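PDB 3H1N: probable glutathione S-transferase from Bordetella bronchiseptica RB50, which probably conjugates glutathione to electrophilic substrates. Local coordinates for residues Gly135-Tyr138 / Glu139-Gln142; Arg147-Ala150 / Asp151-Thr155; Glu154-Met157 / Pro158-Met161. One frame throughout, in Å; residues are numbered along the deposited sequence.

Interaction 1: residues Gly135-Tyr138 / Glu139-Gln142; sequences GLYY and EDQQ
The backbone turns tightly from Y137 to Q141: D140 N donates to Y137 O at 3.2 Å and Q141 N to Y138 O at 2.9 Å, two successive i to i+3 bonds that curl the chain just ahead of a helix. Y137 O has a second donor, NE2 of Q141 at 3.3 Å; the two N-H groups come to this oxygen from opposite faces of its carbonyl plane. The Q141 chain starts between its own backbone N and carbonyl carbon (chi1 55°) and then runs extended, which carries its amide back to the Y137 carbonyl, with Y137 O close to the amide plane. Beyond the turn Q141 OE1 accepts from V132 N and NE2 donates to A133 O, tying the incoming loop to the turn. Y138 has its ring lying over the start of the helix, with OH 3.3 Å from CG of Q142; the ring and the Q142 amide are perpendicular. Both Y138 OH and Q142 NE2 bond to E248, and Y246 stacks on the Y138 ring, packing the C-terminal tail here. OD2 of D140 lies at the edge of the Y137 ring, in its plane, 4.0 Å from CD2 of Y137. D140 O accepts from R147 of the second subunit. Two overlapping i to i+3 turns thus run into the N-terminus of helix 142-167, with Q141 at the N-cap position, in the all-helical C-terminal domain of the glutathione S-transferase fold.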
loop_
_atom_site.group_PDB
_atom_site.type_symbol
_atom_site.label_atom_id
_atom_site.label_comp_id
_atom_site.label_asym_id
_atom_site.label_seq_id
_atom_site.Cartn_x
_atom_site.Cartn_y
_atom_site.Cartn_z
ATOM N N GLY B 135 -8.314 -14.828 -7.517
ATOM C CA GLY B 135 -8.318 -15.694 -8.687
ATOM C C GLY B 135 -9.553 -16.552 -8.901
ATOM O O GLY B 135 -9.624 -17.270 -9.892
ATOM N N LEU B 136 -10.516 -16.516 -7.980
ATOM C CA LEU B 136 -11.740 -17.319 -8.129
ATOM C C LEU B 136 -12.926 -16.421 -8.451
ATOM O O LEU B 136 -12.900 -15.233 -8.128
ATOM C CB LEU B 136 -12.033 -18.140 -6.868
ATOM C CG LEU B 136 -10.969 -19.149 -6.407
ATOM C CD1 LEU B 136 -11.383 -19.819 -5.088
ATOM C CD2 LEU B 136 -10.648 -20.204 -7.485
ATOM N N TYR B 137 -13.959 -16.987 -9.070
ATOM C CA TYR B 137 -15.112 -16.195 -9.495
ATOM C C TYR B 137 -15.945 -15.744 -8.308
ATOM O O TYR B 137 -16.017 -16.426 -7.279
ATOM C CB TYR B 137 -15.986 -16.968 -10.484
ATOM C CG TYR B 137 -15.263 -17.318 -11.760
ATOM C CD1 TYR B 137 -14.851 -16.317 -12.640
ATOM C CD2 TYR B 137 -14.962 -18.641 -12.070
ATOM C CE1 TYR B 137 -14.168 -16.627 -13.808
ATOM C CE2 TYR B 137 -14.280 -18.968 -13.238
ATOM C CZ TYR B 137 -13.886 -17.952 -14.103
ATOM O OH TYR B 137 -13.205 -18.262 -15.265
ATOM N N TYR B 138 -16.581 -14.595 -8.469
ATOM C CA TYR B 138 -17.478 -14.060 -7.455
ATOM C C TYR B 138 -18.539 -15.081 -7.052
ATOM O O TYR B 138 -18.775 -15.295 -5.865
ATOM C CB TYR B 138 -18.124 -12.754 -7.937
ATOM C CG TYR B 138 -19.315 -12.325 -7.101
ATOM C CD1 TYR B 138 -19.159 -11.980 -5.757
ATOM C CD2 TYR B 138 -20.594 -12.252 -7.663
ATOM C CE1 TYR B 138 -20.247 -11.597 -4.983
ATOM C CE2 TYR B 138 -21.691 -11.868 -6.901
ATOM C CZ TYR B 138 -21.512 -11.537 -5.568
ATOM O OH TYR B 138 -22.581 -11.134 -4.807
ATOM N N GLU B 139 -19.157 -15.729 -8.038
ATOM C CA GLU B 139 -20.272 -16.647 -7.781
ATOM C C GLU B 139 -19.900 -17.764 -6.802
ATOM O O GLU B 139 -20.740 -18.223 -6.036
ATOM C CB GLU B 139 -20.807 -17.235 -9.089
ATOM C CG GLU B 139 -21.579 -16.230 -9.950
ATOM C CD GLU B 139 -20.699 -15.153 -10.588
ATOM O OE1 GLU B 139 -19.472 -15.369 -10.766
ATOM O OE2 GLU B 139 -21.247 -14.074 -10.909
ATOM N N ASP B 140 -18.630 -18.166 -6.811
ATOM C CA ASP B 140 -18.166 -19.252 -5.959
ATOM C C ASP B 140 -17.833 -18.821 -4.529
ATOM O O ASP B 140 -17.567 -19.660 -3.670
ATOM C CB ASP B 140 -16.977 -19.952 -6.608
ATOM C CG ASP B 140 -17.350 -20.624 -7.917
ATOM O OD1 ASP B 140 -18.378 -21.343 -7.955
ATOM O OD2 ASP B 140 -16.623 -20.416 -8.908
ATOM N N GLN B 141 -17.873 -17.517 -4.277
ATOM C CA GLN B 141 -17.593 -16.991 -2.935
ATOM C C GLN B 141 -18.645 -15.956 -2.520
ATOM O O GLN B 141 -18.388 -15.101 -1.667
ATOM C CB GLN B 141 -16.152 -16.440 -2.844
ATOM C CG GLN B 141 -15.809 -15.384 -3.905
ATOM C CD GLN B 141 -14.307 -15.127 -4.024
ATOM O OE1 GLN B 141 -13.626 -14.895 -3.028
ATOM N NE2 GLN B 141 -13.794 -15.151 -5.249
ATOM N N GLN B 142 -19.839 -16.071 -3.106
ATOM C CA GLN B 142 -20.923 -15.116 -2.849
ATOM C C GLN B 142 -21.405 -15.090 -1.388
ATOM O O GLN B 142 -21.662 -14.024 -0.844
ATOM C CB GLN B 142 -22.119 -15.347 -3.785
ATOM C CG GLN B 142 -23.143 -14.212 -3.674
ATOM C CD GLN B 142 -24.494 -14.534 -4.284
ATOM O OE1 GLN B 142 -25.006 -15.651 -4.153
ATOM N NE2 GLN B 142 -25.093 -13.544 -4.938
#

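Interaction 2: residues Arg147-Ala150 / Asp151-Thr155; sequences RRAA and DFRET
A149 and R153 meet in a local contact one turn apart within helix 142-167 of the C-terminal domain, where the R153 side chain folds back over the preceding turn. Its bend at chi3 (-38°) lays the guanidinium over A149 and A150: A149 O sits 3.4 Å above one face, offset toward the rim, and NH1 of R153 approaches CA of A150 to 3.6 Å. NH2 of R153 comes within 3.6 Å of A149 CB and bonds onward to L249 O, joining the helix to the C-terminal tail. Regular i to i+4 bonds carry the backbone underneath, from F152 N to R148 O (3.0 Å), R153 N to A149 O (2.9 Å) and E154 N to A150 O (3.0 Å). The E154 side chain packs tightly against the last of these acceptors through CB, CG and CD. The F152 ring packs on L121 and E124 of helix 105-127, while R147 and R148 bond to backbone oxygens of D140 and P131 of the second subunit. This part of helix 142-167, with a wider pi-type turn beginning at F152, meets helix 105-127, the C-terminal tail and the second subunit within the helical C-terminal domain of the glutathione S-transferase fold.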
loop_
_atom_site.group_PDB
_atom_site.type_symbol
_atom_site.label_atom_id
_atom_site.label_comp_id
_atom_site.label_asym_id
_atom_site.label_seq_id
_atom_site.Cartn_x
_atom_site.Cartn_y
_atom_site.Cartn_z
ATOM N N ARG B 147 -21.253 -11.619 3.845
ATOM C CA ARG B 147 -20.744 -11.378 5.187
ATOM C C ARG B 147 -19.746 -10.222 5.207
ATOM O O ARG B 147 -19.865 -9.302 6.031
ATOM C CB ARG B 147 -20.111 -12.656 5.747
ATOM C CG ARG B 147 -21.139 -13.761 6.025
ATOM C CD ARG B 147 -20.494 -15.052 6.481
ATOM N NE ARG B 147 -19.787 -14.897 7.749
ATOM C CZ ARG B 147 -18.972 -15.808 8.278
ATOM N NH1 ARG B 147 -18.748 -16.963 7.668
ATOM N NH2 ARG B 147 -18.387 -15.568 9.437
ATOM N N ARG B 148 -18.770 -10.266 4.299
ATOM C CA ARG B 148 -17.790 -9.185 4.193
ATOM C C ARG B 148 -18.430 -7.829 3.867
ATOM O O ARG B 148 -18.034 -6.804 4.439
ATOM C CB ARG B 148 -16.714 -9.533 3.155
ATOM C CG ARG B 148 -15.678 -8.429 3.018
ATOM C CD ARG B 148 -14.270 -8.946 2.928
ATOM N NE ARG B 148 -13.332 -7.821 2.931
ATOM C CZ ARG B 148 -12.022 -7.931 3.125
ATOM N NH1 ARG B 148 -11.465 -9.120 3.342
ATOM N NH2 ARG B 148 -11.267 -6.840 3.118
ATOM N N ALA B 149 -19.422 -7.828 2.968
ATOM C CA ALA B 149 -20.138 -6.614 2.591
ATOM C C ALA B 149 -20.819 -5.911 3.770
ATOM O O ALA B 149 -20.790 -4.677 3.867
ATOM C CB ALA B 149 -21.169 -6.904 1.460
ATOM N N ALA B 150 -21.398 -6.698 4.677
ATOM C CA ALA B 150 -22.057 -6.127 5.846
ATOM C C ALA B 150 -21.064 -5.306 6.675
ATOM O O ALA B 150 -21.390 -4.207 7.088
ATOM C CB ALA B 150 -22.740 -7.202 6.690
ATOM N N ASP B 151 -19.849 -5.809 6.870
ATOM C CA ASP B 151 -18.816 -5.047 7.592
ATOM C C ASP B 151 -18.283 -3.844 6.797
ATOM O O ASP B 151 -18.036 -2.769 7.359
ATOM C CB ASP B 151 -17.658 -5.960 8.006
ATOM C CG ASP B 151 -16.639 -5.247 8.899
ATOM O OD1 ASP B 151 -17.023 -4.773 9.993
ATOM O OD2 ASP B 151 -15.454 -5.149 8.501
ATOM N N PHE B 152 -18.103 -4.021 5.494
ATOM C CA PHE B 152 -17.547 -2.959 4.671
ATOM C C PHE B 152 -18.529 -1.777 4.690
ATOM O O PHE B 152 -18.127 -0.621 4.895
ATOM C CB PHE B 152 -17.303 -3.464 3.244
ATOM C CG PHE B 152 -16.700 -2.423 2.302
ATOM C CD1 PHE B 152 -15.390 -1.979 2.475
ATOM C CD2 PHE B 152 -17.432 -1.922 1.229
ATOM C CE1 PHE B 152 -14.819 -1.036 1.611
ATOM C CE2 PHE B 152 -16.871 -0.979 0.342
ATOM C CZ PHE B 152 -15.570 -0.532 0.532
ATOM N N ARG B 153 -19.818 -2.076 4.527
ATOM C CA ARG B 153 -20.850 -1.013 4.543
ATOM C C ARG B 153 -20.961 -0.376 5.922
ATOM O O ARG B 153 -21.020 0.847 6.027
ATOM C CB ARG B 153 -22.254 -1.527 4.155
ATOM C CG ARG B 153 -22.475 -1.917 2.695
ATOM C CD ARG B 153 -23.952 -2.280 2.408
ATOM N NE ARG B 153 -24.590 -3.018 3.513
ATOM C CZ ARG B 153 -24.620 -4.348 3.637
ATOM N NH1 ARG B 153 -25.207 -4.895 4.688
ATOM N NH2 ARG B 153 -24.072 -5.135 2.719
ATOM N N GLU B 154 -21.008 -1.210 6.960
ATOM C CA GLU B 154 -21.337 -0.778 8.327
ATOM C C GLU B 154 -20.184 -0.058 9.027
ATOM O O GLU B 154 -20.392 0.956 9.695
ATOM C CB GLU B 154 -21.804 -1.967 9.195
ATOM C CG GLU B 154 -23.189 -2.537 8.845
ATOM C CD GLU B 154 -23.490 -3.879 9.543
ATOM O OE1 GLU B 154 -22.766 -4.259 10.493
ATOM O OE2 GLU B 154 -24.453 -4.559 9.141
ATOM N N THR B 155 -18.968 -0.583 8.904
ATOM C CA THR B 155 -17.859 0.015 9.637
ATOM C C THR B 155 -16.782 0.661 8.765
ATOM O O THR B 155 -16.273 1.726 9.104
ATOM C CB THR B 155 -17.204 -0.982 10.623
ATOM O OG1 THR B 155 -16.434 -1.937 9.894
ATOM C CG2 THR B 155 -18.247 -1.710 11.450
#

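Interaction 3: residues Glu154-Met157 / Pro158-Met161; sequences ETRM and PKFM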
loop_
_atom_site.group_PDB
_atom_site.type_symbol
_atom_site.label_atom_id
_atom_site.label_comp_id
_atom_site.label_asym_id
_atom_site.label_seq_id
_atom_site.Cartn_x
_atom_site.Cartn_y
_atom_site.Cartn_z
ATOM N N GLU B 154 -21.008 -1.210 6.960
ATOM C CA GLU B 154 -21.337 -0.778 8.327
ATOM C C GLU B 154 -20.184 -0.058 9.027
ATOM O O GLU B 154 -20.392 0.956 9.695
ATOM C CB GLU B 154 -21.804 -1.967 9.195
ATOM C CG GLU B 154 -23.189 -2.537 8.845
ATOM C CD GLU B 154 -23.490 -3.879 9.543
ATOM O OE1 GLU B 154 -22.766 -4.259 10.493
ATOM O OE2 GLU B 154 -24.453 -4.559 9.141
ATOM N N THR B 155 -18.968 -0.583 8.904
ATOM C CA THR B 155 -17.859 0.015 9.637
ATOM C C THR B 155 -16.782 0.661 8.765
ATOM O O THR B 155 -16.273 1.726 9.104
ATOM C CB THR B 155 -17.204 -0.982 10.623
ATOM O OG1 THR B 155 -16.434 -1.937 9.894
ATOM C CG2 THR B 155 -18.247 -1.710 11.450
ATOM N N ARG B 156 -16.432 0.027 7.649
ATOM C CA ARG B 156 -15.240 0.434 6.880
ATOM C C ARG B 156 -15.468 1.687 6.055
ATOM O O ARG B 156 -14.715 2.661 6.161
ATOM C CB ARG B 156 -14.752 -0.714 5.983
ATOM C CG ARG B 156 -14.419 -1.998 6.744
ATOM C CD ARG B 156 -13.377 -1.774 7.841
ATOM N NE ARG B 156 -12.053 -1.470 7.293
ATOM C CZ ARG B 156 -11.047 -0.954 7.998
ATOM N NH1 ARG B 156 -11.217 -0.636 9.277
ATOM N NH2 ARG B 156 -9.890 -0.699 7.406
HETATM N N MSE B 157 -16.523 1.665 5.248
HETATM C CA MSE B 157 -16.862 2.810 4.404
HETATM C C MSE B 157 -16.997 4.115 5.211
HETATM O O MSE B 157 -16.371 5.119 4.856
HETATM C CB MSE B 157 -18.117 2.537 3.556
HETATM C CG MSE B 157 -17.843 1.632 2.359
HETATM SE SE MSE B 157 -19.438 1.154 1.345
HETATM C CE MSE B 157 -20.015 2.912 0.804
ATOM N N PRO B 158 -17.782 4.105 6.308
ATOM C CA PRO B 158 -17.830 5.361 7.077
ATOM C C PRO B 158 -16.495 5.744 7.743
ATOM O O PRO B 158 -16.210 6.935 7.884
ATOM C CB PRO B 158 -18.904 5.113 8.147
ATOM C CG PRO B 158 -19.562 3.860 7.820
ATOM C CD PRO B 158 -18.845 3.161 6.698
ATOM N N LYS B 159 -15.691 4.770 8.150
ATOM C CA LYS B 159 -14.409 5.106 8.767
ATOM C C LYS B 159 -13.462 5.841 7.795
ATOM O O LYS B 159 -12.901 6.885 8.133
ATOM C CB LYS B 159 -13.703 3.882 9.355
ATOM C CG LYS B 159 -12.406 4.255 10.037
ATOM C CD LYS B 159 -11.759 3.062 10.722
ATOM C CE LYS B 159 -10.622 3.510 11.631
ATOM N NZ LYS B 159 -10.112 2.349 12.399
ATOM N N PHE B 160 -13.264 5.266 6.615
ATOM C CA PHE B 160 -12.489 5.914 5.558
ATOM C C PHE B 160 -13.072 7.264 5.151
ATOM O O PHE B 160 -12.332 8.226 5.008
ATOM C CB PHE B 160 -12.420 5.017 4.332
ATOM C CG PHE B 160 -11.443 3.887 4.461
ATOM C CD1 PHE B 160 -10.068 4.134 4.402
ATOM C CD2 PHE B 160 -11.889 2.583 4.603
ATOM C CE1 PHE B 160 -9.158 3.111 4.476
ATOM C CE2 PHE B 160 -10.969 1.525 4.707
ATOM C CZ PHE B 160 -9.606 1.789 4.649
HETATM N N MSE B 161 -14.390 7.337 4.954
HETATM C CA MSE B 161 -14.987 8.582 4.489
HETATM C C MSE B 161 -14.861 9.706 5.520
HETATM O O MSE B 161 -14.519 10.849 5.166
HETATM C CB MSE B 161 -16.438 8.368 4.027
HETATM C CG MSE B 161 -16.491 7.577 2.712
HETATM SE SE MSE B 161 -18.273 7.100 2.155
HETATM C CE MSE B 161 -18.791 8.790 1.391
#
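The two segments form one continuous helix with a kink at P158, whose ring nitrogen has no hydrogen to give to the turn before. Beyond it, K159 N bonds to T155 O at 3.2 Å, F160 N to R156 O at 3.0 Å, nearly straight at 171°, and M161 N to M157 O at 3.0 Å, so regular i to i+4 pairing resumes at once. The proline ring fits against the preceding turn, CG of P158 lying 3.6 Å from E154 O, while CD, bonded to the ring nitrogen, is necessarily close to CB of M157. R156 bends at chi2 and chi3 and so turns forward along the helix, where NH2 of R156 lies 3.7 Å from CE2 of F160 with guanidinium and ring planes 81° apart. That same nitrogen forms a salt bridge with E124 of helix 105-127. K159, fully extended, runs beside R156 in the same direction, bringing NZ of K159 to 4.5 Å from NH1 of R156. The F160 ring stacks on F72 of the second subunit, which also receives K159 in a cation-pi contact. Selenomethionines M157 and M161 face M203 of helix 200-206. Chemically, P158 leaves the helix one backbone bond short at the kink, while the two neighbouring positive charges would probably repel mildly, a cost likely eased by E124 for R156 and by the F72 ring for K159.

The three contacts follow one another along the chain around helix 142-167, all in the C-terminal domain. Interaction 1 forms the turn that opens the helix; interaction 2 lies about 17 Å further on, centre to centre, and does not touch it. Interactions 2 and 3 are only about 9 Å apart between centres, share E154 and T155, and are joined by probable backbone bonds from M157 N to F152 O and from R156 N to D151 O, spacings that fit the pi-type widening before the proline kink. Each contact also reaches the second subunit, so this single helix, from its start through its kink, combines core packing with dimer contacts.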